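PDB 4N7B: LytB from Plasmodium falciparum, which catalyses the reduction of (E)-4-hydroxy-3-methylbut-2-enyl diphosphate to isopentenyl and dimethylallyl diphosphate, the terminal step of apicoplast isoprenoid precursor synthesis, with an iron-sulfur cluster. Local coordinates for residues 478-483 / 489-494; 443-448 / 458-463; 220-225 / 493-498. All blocks are in the same frame, centred on the assembly; numbering follows the deposited sequence.

Interaction 1. Residues 478-483 / 489-494; sequences IALTSA and QETQKF
The Phe494 ring is approached obliquely by Leu480, through its methyl CD1. Firmer contact is made at the root of the aromatic side chain, where Leu480 CD2 lies 4.0 Å from Phe494 CB; beyond that point the ring leads off from Leu480, and the phenylalanine side chain also touches Val436 on the neighbouring strand. The same methyl has a second neighbour one helical turn back: Leu480 CD2 sits 4.2 Å from Thr491 CG2, the two side chains passing alongside each other in opposite directions. Strand 477-482 is the middle strand of a five-stranded parallel sheet, and helix 488-499, which follows it in the chain, runs back across that sheet as the helix of a beta-alpha-beta crossover leading to strand 506-511. The short segments are nearly antiparallel, at 164°, with their axes 9.2 Å apart. Thr491 uses both of its branches here. With chi1 at -58°, CG2 is turned to the leucine while OG1 faces the end of the strand and comes within 3.4 Å of Ser482 CB. The hydroxyls of Thr491 and Ser482 are too far apart to bond directly, and one water bridges them, accepting from Ser482 OG at 2.9 Å and from Thr491 OG1 at 3.0 Å. This polar end of an otherwise apolar interface is the part nearer the active site: the Ser482 side chain is about 12 Å from the iron-sulfur cluster and about 8 Å from that of Ser485, a substrate ligand by similarity.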
loop_
_atom_site.group_PDB
_atom_site.type_symbol
_atom_site.label_atom_id
_atom_site.label_comp_id
_atom_site.label_asym_id
_atom_site.label_seq_id
_atom_site.Cartn_x
_atom_site.Cartn_y
_atom_site.Cartn_z
ATOM N N ILE A 478 -11.444 4.813 22.176
ATOM C CA ILE A 478 -11.237 4.298 20.837
ATOM C C ILE A 478 -10.072 4.995 20.129
ATOM O O ILE A 478 -9.957 6.231 20.112
ATOM C CB ILE A 478 -12.491 4.517 20.018
ATOM C CG1 ILE A 478 -13.632 3.734 20.631
ATOM C CG2 ILE A 478 -12.268 4.154 18.558
ATOM C CD1 ILE A 478 -14.979 4.103 20.066
ATOM N N ALA A 479 -9.211 4.183 19.541
ATOM C CA ALA A 479 -8.147 4.652 18.686
ATOM C C ALA A 479 -8.687 4.590 17.253
ATOM O O ALA A 479 -9.087 3.508 16.793
ATOM C CB ALA A 479 -6.948 3.735 18.837
ATOM N N LEU A 480 -8.756 5.725 16.552
ATOM C CA LEU A 480 -9.306 5.699 15.193
ATOM C C LEU A 480 -8.258 6.111 14.172
ATOM O O LEU A 480 -7.693 7.203 14.273
ATOM C CB LEU A 480 -10.528 6.600 15.083
ATOM C CG LEU A 480 -11.114 6.810 13.688
ATOM C CD1 LEU A 480 -11.730 5.527 13.129
ATOM C CD2 LEU A 480 -12.160 7.923 13.725
ATOM N N THR A 481 -7.970 5.230 13.216
ATOM C CA THR A 481 -7.053 5.563 12.138
ATOM C C THR A 481 -7.556 5.032 10.799
ATOM O O THR A 481 -8.664 4.517 10.713
ATOM C CB THR A 481 -5.639 5.053 12.409
ATOM O OG1 THR A 481 -4.765 5.579 11.403
ATOM C CG2 THR A 481 -5.586 3.569 12.361
ATOM N N SER A 482 -6.757 5.148 9.752
ATOM C CA SER A 482 -7.205 4.714 8.447
ATOM C C SER A 482 -6.010 4.367 7.591
ATOM O O SER A 482 -4.917 4.890 7.793
ATOM C CB SER A 482 -8.043 5.809 7.775
ATOM O OG SER A 482 -7.265 6.986 7.624
ATOM N N ALA A 483 -6.232 3.465 6.643
ATOM C CA ALA A 483 -5.173 2.954 5.793
ATOM C C ALA A 483 -4.747 3.969 4.747
ATOM O O ALA A 483 -5.407 4.988 4.542
ATOM C CB ALA A 483 -5.633 1.697 5.114
ATOM N N GLN A 489 -13.060 11.320 3.802
ATOM C CA GLN A 489 -14.499 11.374 4.081
ATOM C C GLN A 489 -15.003 10.124 4.811
ATOM O O GLN A 489 -15.869 10.212 5.691
ATOM C CB GLN A 489 -15.337 11.566 2.812
ATOM C CG GLN A 489 -16.782 12.056 3.126
ATOM C CD GLN A 489 -17.764 11.934 1.942
ATOM O OE1 GLN A 489 -17.393 11.509 0.843
ATOM N NE2 GLN A 489 -19.027 12.309 2.176
ATOM N N GLU A 490 -14.489 8.949 4.469
ATOM C CA GLU A 490 -15.006 7.754 5.140
ATOM C C GLU A 490 -14.628 7.809 6.619
ATOM O O GLU A 490 -15.416 7.441 7.481
ATOM C CB GLU A 490 -14.528 6.477 4.475
ATOM C CG GLU A 490 -15.042 6.331 3.067
ATOM C CD GLU A 490 -16.572 6.367 2.975
ATOM O OE1 GLU A 490 -17.268 6.011 3.961
ATOM O OE2 GLU A 490 -17.081 6.750 1.902
ATOM N N THR A 491 -13.450 8.349 6.915
ATOM C CA THR A 491 -13.013 8.456 8.297
ATOM C C THR A 491 -13.800 9.524 9.053
ATOM O O THR A 491 -14.081 9.361 10.245
ATOM C CB THR A 491 -11.520 8.772 8.382
ATOM O OG1 THR A 491 -10.792 7.748 7.704
ATOM C CG2 THR A 491 -11.055 8.824 9.827
ATOM N N GLN A 492 -14.174 10.607 8.366
ATOM C CA GLN A 492 -14.954 11.667 9.002
ATOM C C GLN A 492 -16.344 11.183 9.419
ATOM O O GLN A 492 -16.878 11.613 10.440
ATOM C CB GLN A 492 -15.082 12.885 8.071
ATOM C CG GLN A 492 -13.749 13.514 7.784
ATOM C CD GLN A 492 -13.123 14.112 9.040
ATOM O OE1 GLN A 492 -13.793 14.265 10.073
ATOM N NE2 GLN A 492 -11.835 14.460 8.958
ATOM N N LYS A 493 -16.934 10.297 8.630
ATOM C CA LYS A 493 -18.238 9.740 8.984
ATOM C C LYS A 493 -18.143 8.992 10.324
ATOM O O LYS A 493 -19.061 9.033 11.145
ATOM C CB LYS A 493 -18.708 8.782 7.896
ATOM C CG LYS A 493 -18.884 9.429 6.525
ATOM C CD LYS A 493 -19.638 8.506 5.573
ATOM C CE LYS A 493 -19.788 9.147 4.206
ATOM N NZ LYS A 493 -20.668 8.355 3.267
ATOM N N PHE A 494 -17.028 8.313 10.557
ATOM C CA PHE A 494 -16.812 7.693 11.857
ATOM C C PHE A 494 -16.735 8.755 12.949
ATOM O O PHE A 494 -17.381 8.639 13.993
ATOM C CB PHE A 494 -15.554 6.829 11.864
ATOM C CG PHE A 494 -15.781 5.416 11.366
ATOM C CD1 PHE A 494 -16.278 4.435 12.212
ATOM C CD2 PHE A 494 -15.514 5.076 10.041
ATOM C CE1 PHE A 494 -16.484 3.133 11.749
ATOM C CE2 PHE A 494 -15.729 3.775 9.578
ATOM C CZ PHE A 494 -16.213 2.817 10.431
HETATM O O HOH W 1 -8.689 8.811 5.855
#

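Interaction 2. Residues 443-448 / 458-463. With SO4 (sulfate ion), chain C.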
loop_
_atom_site.group_PDB
_atom_site.type_symbol
_atom_site.label_atom_id
_atom_site.label_comp_id
_atom_site.label_asym_id
_atom_site.label_seq_id
_atom_site.Cartn_x
_atom_site.Cartn_y
_atom_site.Cartn_z
ATOM N N ASN A 443 -1.848 -2.981 3.907
ATOM C CA ASN A 443 -1.401 -2.096 4.980
ATOM C C ASN A 443 -2.531 -1.806 5.972
ATOM O O ASN A 443 -2.278 -1.594 7.158
ATOM C CB ASN A 443 -0.776 -0.787 4.443
ATOM C CG ASN A 443 -1.816 0.227 4.014
ATOM O OD1 ASN A 443 -2.299 1.014 4.823
ATOM N ND2 ASN A 443 -2.158 0.221 2.735
ATOM N N ALA A 444 -3.775 -1.770 5.493
ATOM C CA ALA A 444 -4.926 -1.649 6.393
ATOM C C ALA A 444 -4.939 -2.848 7.337
ATOM O O ALA A 444 -5.019 -2.700 8.561
ATOM C CB ALA A 444 -6.238 -1.598 5.607
ATOM N N LYS A 445 -4.841 -4.044 6.769
ATOM C CA LYS A 445 -4.883 -5.243 7.588
ATOM C C LYS A 445 -3.738 -5.256 8.582
ATOM O O LYS A 445 -3.899 -5.736 9.707
ATOM C CB LYS A 445 -4.866 -6.493 6.709
ATOM C CG LYS A 445 -6.231 -6.744 6.067
ATOM C CD LYS A 445 -6.252 -8.002 5.217
ATOM C CE LYS A 445 -5.475 -7.816 3.940
ATOM N NZ LYS A 445 -5.711 -8.966 3.013
ATOM N N LYS A 446 -2.593 -4.694 8.195
ATOM C CA LYS A 446 -1.433 -4.695 9.091
ATOM C C LYS A 446 -1.603 -3.676 10.213
ATOM O O LYS A 446 -0.989 -3.804 11.280
ATOM C CB LYS A 446 -0.119 -4.483 8.324
ATOM C CG LYS A 446 0.132 -5.541 7.250
ATOM C CD LYS A 446 0.139 -6.941 7.852
ATOM C CE LYS A 446 -0.147 -8.018 6.797
ATOM N NZ LYS A 446 -0.458 -9.353 7.452
ATOM N N LEU A 447 -2.458 -2.681 10.004
ATOM C CA LEU A 447 -2.729 -1.728 11.080
ATOM C C LEU A 447 -3.546 -2.439 12.144
ATOM O O LEU A 447 -3.248 -2.359 13.333
ATOM C CB LEU A 447 -3.482 -0.507 10.562
ATOM C CG LEU A 447 -2.612 0.504 9.829
ATOM C CD1 LEU A 447 -3.486 1.578 9.214
ATOM C CD2 LEU A 447 -1.615 1.124 10.767
ATOM N N VAL A 448 -4.588 -3.132 11.718
ATOM C CA VAL A 448 -5.398 -3.904 12.651
ATOM C C VAL A 448 -4.509 -4.852 13.454
ATOM O O VAL A 448 -4.620 -4.973 14.682
ATOM C CB VAL A 448 -6.436 -4.735 11.897
ATOM C CG1 VAL A 448 -6.959 -5.908 12.768
ATOM C CG2 VAL A 448 -7.558 -3.856 11.450
ATOM N N ALA A 458 -9.194 -4.950 17.629
ATOM C CA ALA A 458 -9.181 -4.044 16.502
ATOM C C ALA A 458 -10.062 -4.605 15.400
ATOM O O ALA A 458 -10.240 -5.812 15.297
ATOM C CB ALA A 458 -7.772 -3.871 16.002
ATOM N N VAL A 459 -10.626 -3.719 14.598
ATOM C CA VAL A 459 -11.506 -4.115 13.516
ATOM C C VAL A 459 -11.210 -3.231 12.331
ATOM O O VAL A 459 -10.917 -2.053 12.492
ATOM C CB VAL A 459 -13.020 -3.927 13.861
ATOM C CG1 VAL A 459 -13.456 -4.901 14.904
ATOM C CG2 VAL A 459 -13.294 -2.493 14.328
ATOM N N LEU A 460 -11.321 -3.814 11.147
ATOM C CA LEU A 460 -11.134 -3.112 9.906
ATOM C C LEU A 460 -12.504 -2.919 9.301
ATOM O O LEU A 460 -13.209 -3.885 9.080
ATOM C CB LEU A 460 -10.284 -3.952 8.970
ATOM C CG LEU A 460 -10.105 -3.322 7.598
ATOM C CD1 LEU A 460 -9.280 -2.057 7.723
ATOM C CD2 LEU A 460 -9.427 -4.314 6.686
ATOM N N LEU A 461 -12.888 -1.673 9.047
ATOM C CA LEU A 461 -14.210 -1.370 8.518
ATOM C C LEU A 461 -14.095 -0.440 7.315
ATOM O O LEU A 461 -13.386 0.570 7.359
ATOM C CB LEU A 461 -15.078 -0.708 9.597
ATOM C CG LEU A 461 -15.344 -1.556 10.842
ATOM C CD1 LEU A 461 -16.104 -0.727 11.869
ATOM C CD2 LEU A 461 -16.109 -2.825 10.486
ATOM N N ASN A 462 -14.808 -0.779 6.252
ATOM C CA ASN A 462 -14.718 -0.054 5.007
ATOM C C ASN A 462 -15.429 1.288 5.146
ATOM O O ASN A 462 -14.943 2.313 4.655
ATOM C CB ASN A 462 -15.332 -0.890 3.876
ATOM C CG ASN A 462 -14.942 -0.394 2.489
ATOM O OD1 ASN A 462 -13.771 -0.119 2.210
ATOM N ND2 ASN A 462 -15.926 -0.296 1.610
ATOM N N THR A 463 -16.555 1.272 5.859
ATOM C CA THR A 463 -17.426 2.432 5.987
ATOM C C THR A 463 -18.230 2.325 7.297
ATOM O O THR A 463 -18.360 1.227 7.838
ATOM C CB THR A 463 -18.387 2.499 4.779
ATOM O OG1 THR A 463 -19.146 3.700 4.839
ATOM C CG2 THR A 463 -19.355 1.355 4.800
HETATM S S SO4 C . -1.845 -2.415 -0.271
HETATM O O1 SO4 C . -0.723 -2.380 -1.199
HETATM O O2 SO4 C . -2.840 -1.407 -0.652
HETATM O O3 SO4 C . -2.427 -3.752 -0.355
HETATM O O4 SO4 C . -1.438 -2.173 1.125
#
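Val448 has CG1 anti to its backbone N (chi1 160°), which spreads its two methyls along strand 458-461: CG1 meets Ala458 CB at 3.9 Å, and CG2 lands on Leu460 CB at 3.7 Å. Leu460 likewise holds CG opposite its own backbone N, which carries its fork toward the N-terminal end of the helix segment, across the line of the Val448 side chain at about a right angle. One prong, CD1, touches Ala444 CB at 3.7 Å; the other, CD2, lies 4.1 Å from Lys445 CG, where only the aliphatic root of the lysine takes part and its amino end leads away. Ala458 CB also sits against the carbonyl oxygen of Val448, so this end of the interface is close to the helix backbone. The helix and the strand belong to a beta-alpha-beta unit: strand 432-436 enters helix 442-452, and the chain returns as strand 458-461 at the edge of the parallel sheet, with Val435 of the inner strand touching both Val448 and Leu460. At the beginning of the helix Asn443 turns to a sulfate ion, probably from the crystallisation liquor. Two donors of this residue converge on one sulfate oxygen: the backbone N reaches O4 at 2.9 Å (N-H...O 163°), and ND2 reaches O4 at 3.0 Å (159°). The amide is steadied from its other side, since OD1 accepts from Ala484 N. Ser442 N, His260 and His343 also bond the ion; since these residues and Asn443 are assigned by similarity to the substrate and product site, the sulfate probably occupies the place of a substrate phosphate, and the helix N-terminus would add favourable polarity.

Interaction 3. Residues 220-225 / 493-498; sequences KILYLI and KFVNLL
Leu222 and Leu498 cross at about a right angle, and their nearest approach is methyl to methyl, Leu222 CD1 to Leu498 CD1 at 3.9 Å. The other prong of Leu222 turns along the helix to Val495: CD2 rests 4.1 Å from Val495 CA, close against the helix backbone, and 4.3 Å from Val495 CG2. Leu224, two residues further along the strand, likewise meets Val495 roughly at right angles, its CD1 lying 4.0 Å from Val495 CG2, with CD2 only slightly farther off. Val495 thus offers one methyl to both leucines; chi1 of 169° puts CG1 anti to the backbone N and leaves CG2 as the branch that meets the strand. Strand 221-226 is the first strand of the modelled chain and lies between strands 477-482 and 506-511 in the parallel sheet, exactly the strand that the crossover helix 488-499 has to pass over. The helix runs almost antiparallel to it, at 166°, with the short axes 10.3 Å apart. Leu480 and Leu507 of the flanking strands also touch Val495, so the helix beds on three adjacent strands. The intervening residues of the strand, Tyr223 and Ile225, point to the opposite face of the sheet and pack on helix 414-427. Leu498 also touches Leu472 in a loop.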
loop_
_atom_site.group_PDB
_atom_site.type_symbol
_atom_site.label_atom_id
_atom_site.label_comp_id
_atom_site.label_asym_id
_atom_site.label_seq_id
_atom_site.Cartn_x
_atom_site.Cartn_y
_atom_site.Cartn_z
ATOM N N LYS A 220 -15.298 8.983 28.084
ATOM C CA LYS A 220 -15.266 8.450 26.729
ATOM C C LYS A 220 -14.425 9.341 25.829
ATOM O O LYS A 220 -14.641 10.553 25.770
ATOM C CB LYS A 220 -16.687 8.312 26.201
ATOM C CG LYS A 220 -17.547 7.432 27.109
ATOM C CD LYS A 220 -18.946 7.264 26.577
ATOM C CE LYS A 220 -18.965 6.338 25.387
ATOM N NZ LYS A 220 -20.359 6.063 24.916
ATOM N N ILE A 221 -13.462 8.748 25.132
ATOM C CA ILE A 221 -12.589 9.520 24.265
ATOM C C ILE A 221 -12.346 8.838 22.937
ATOM O O ILE A 221 -12.081 7.629 22.876
ATOM C CB ILE A 221 -11.222 9.732 24.897
ATOM C CG1 ILE A 221 -11.355 10.467 26.220
ATOM C CG2 ILE A 221 -10.316 10.522 23.942
ATOM C CD1 ILE A 221 -10.038 10.564 26.955
ATOM N N LEU A 222 -12.425 9.623 21.869
ATOM C CA LEU A 222 -12.037 9.158 20.545
ATOM C C LEU A 222 -10.734 9.825 20.140
ATOM O O LEU A 222 -10.652 11.056 19.983
ATOM C CB LEU A 222 -13.135 9.460 19.532
ATOM C CG LEU A 222 -12.788 9.128 18.086
ATOM C CD1 LEU A 222 -12.835 7.651 17.858
ATOM C CD2 LEU A 222 -13.746 9.833 17.153
ATOM N N TYR A 223 -9.695 9.018 20.004
ATOM C CA TYR A 223 -8.409 9.521 19.580
ATOM C C TYR A 223 -8.348 9.420 18.073
ATOM O O TYR A 223 -8.244 8.323 17.514
ATOM C CB TYR A 223 -7.291 8.703 20.193
ATOM C CG TYR A 223 -7.132 8.861 21.687
ATOM C CD1 TYR A 223 -6.480 9.960 22.214
ATOM C CD2 TYR A 223 -7.602 7.887 22.570
ATOM C CE1 TYR A 223 -6.310 10.111 23.575
ATOM C CE2 TYR A 223 -7.433 8.028 23.939
ATOM C CZ TYR A 223 -6.785 9.149 24.428
ATOM O OH TYR A 223 -6.607 9.318 25.771
ATOM N N LEU A 224 -8.454 10.561 17.419
ATOM C CA LEU A 224 -8.325 10.640 15.982
ATOM C C LEU A 224 -6.850 10.805 15.664
ATOM O O LEU A 224 -6.200 11.786 16.053
ATOM C CB LEU A 224 -9.128 11.814 15.422
ATOM C CG LEU A 224 -9.007 12.035 13.912
ATOM C CD1 LEU A 224 -9.549 10.820 13.142
ATOM C CD2 LEU A 224 -9.761 13.312 13.520
ATOM N N ILE A 225 -6.318 9.823 14.959
ATOM C CA ILE A 225 -4.881 9.693 14.813
ATOM C C ILE A 225 -4.373 10.308 13.521
ATOM O O ILE A 225 -5.005 10.205 12.467
ATOM C CB ILE A 225 -4.477 8.222 14.844
ATOM C CG1 ILE A 225 -4.827 7.632 16.207
ATOM C CG2 ILE A 225 -3.001 8.081 14.601
ATOM C CD1 ILE A 225 -4.789 6.123 16.278
ATOM N N LYS A 493 -16.934 10.297 8.630
ATOM C CA LYS A 493 -18.238 9.740 8.984
ATOM C C LYS A 493 -18.143 8.992 10.324
ATOM O O LYS A 493 -19.061 9.033 11.145
ATOM C CB LYS A 493 -18.708 8.782 7.896
ATOM C CG LYS A 493 -18.884 9.429 6.525
ATOM C CD LYS A 493 -19.638 8.506 5.573
ATOM C CE LYS A 493 -19.788 9.147 4.206
ATOM N NZ LYS A 493 -20.668 8.355 3.267
ATOM N N PHE A 494 -17.028 8.313 10.557
ATOM C CA PHE A 494 -16.812 7.693 11.857
ATOM C C PHE A 494 -16.735 8.755 12.949
ATOM O O PHE A 494 -17.381 8.639 13.993
ATOM C CB PHE A 494 -15.554 6.829 11.864
ATOM C CG PHE A 494 -15.781 5.416 11.366
ATOM C CD1 PHE A 494 -16.278 4.435 12.212
ATOM C CD2 PHE A 494 -15.514 5.076 10.041
ATOM C CE1 PHE A 494 -16.484 3.133 11.749
ATOM C CE2 PHE A 494 -15.729 3.775 9.578
ATOM C CZ PHE A 494 -16.213 2.817 10.431
ATOM N N VAL A 495 -15.955 9.804 12.713
ATOM C CA VAL A 495 -15.820 10.846 13.721
ATOM C C VAL A 495 -17.201 11.419 14.009
ATOM O O VAL A 495 -17.577 11.608 15.159
ATOM C CB VAL A 495 -14.889 11.951 13.247
ATOM C CG1 VAL A 495 -14.974 13.155 14.174
ATOM C CG2 VAL A 495 -13.476 11.412 13.141
ATOM N N ASN A 496 -17.970 11.670 12.958
ATOM C CA ASN A 496 -19.289 12.259 13.131
ATOM C C ASN A 496 -20.234 11.350 13.932
ATOM O O ASN A 496 -20.912 11.795 14.852
ATOM C CB ASN A 496 -19.884 12.617 11.770
ATOM C CG ASN A 496 -21.353 12.972 11.857
ATOM O OD1 ASN A 496 -21.717 14.103 12.172
ATOM N ND2 ASN A 496 -22.208 11.990 11.603
ATOM N N LEU A 497 -20.269 10.071 13.595
ATOM C CA LEU A 497 -21.112 9.132 14.314
ATOM C C LEU A 497 -20.703 9.036 15.786
ATOM O O LEU A 497 -21.540 9.128 16.665
ATOM C CB LEU A 497 -21.003 7.763 13.659
ATOM C CG LEU A 497 -21.770 6.622 14.334
ATOM C CD1 LEU A 497 -23.248 6.781 14.097
ATOM C CD2 LEU A 497 -21.261 5.260 13.856
ATOM N N LEU A 498 -19.413 8.860 16.050
ATOM C CA LEU A 498 -18.945 8.550 17.407
ATOM C C LEU A 498 -18.905 9.716 18.390
ATOM O O LEU A 498 -19.051 9.494 19.589
ATOM C CB LEU A 498 -17.559 7.891 17.348
ATOM C CG LEU A 498 -17.548 6.497 16.679
ATOM C CD1 LEU A 498 -16.136 5.994 16.505
ATOM C CD2 LEU A 498 -18.362 5.492 17.473
#

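How the interactions relate
The chain opens with strand 221-226, but interaction 3 waits for helix 488-499 and closes a loop of 267 residues. Interaction 2 is nested within it, a short closure in which helix 442-452 meets strand 458-461. Interaction 1 follows in series, closing a short connection of five residues onto the same helix that interaction 3 uses, with Lys493 and Phe494 in both. All three strands belong to one parallel sheet; Tyr223 links the strands of interactions 1 and 3 by backbone bonds to Ile478 and Leu480. Helix 442-452 lies on one face and helix 488-499 on the other, and Phe494 and Glu490 reach Thr463 of interaction 2.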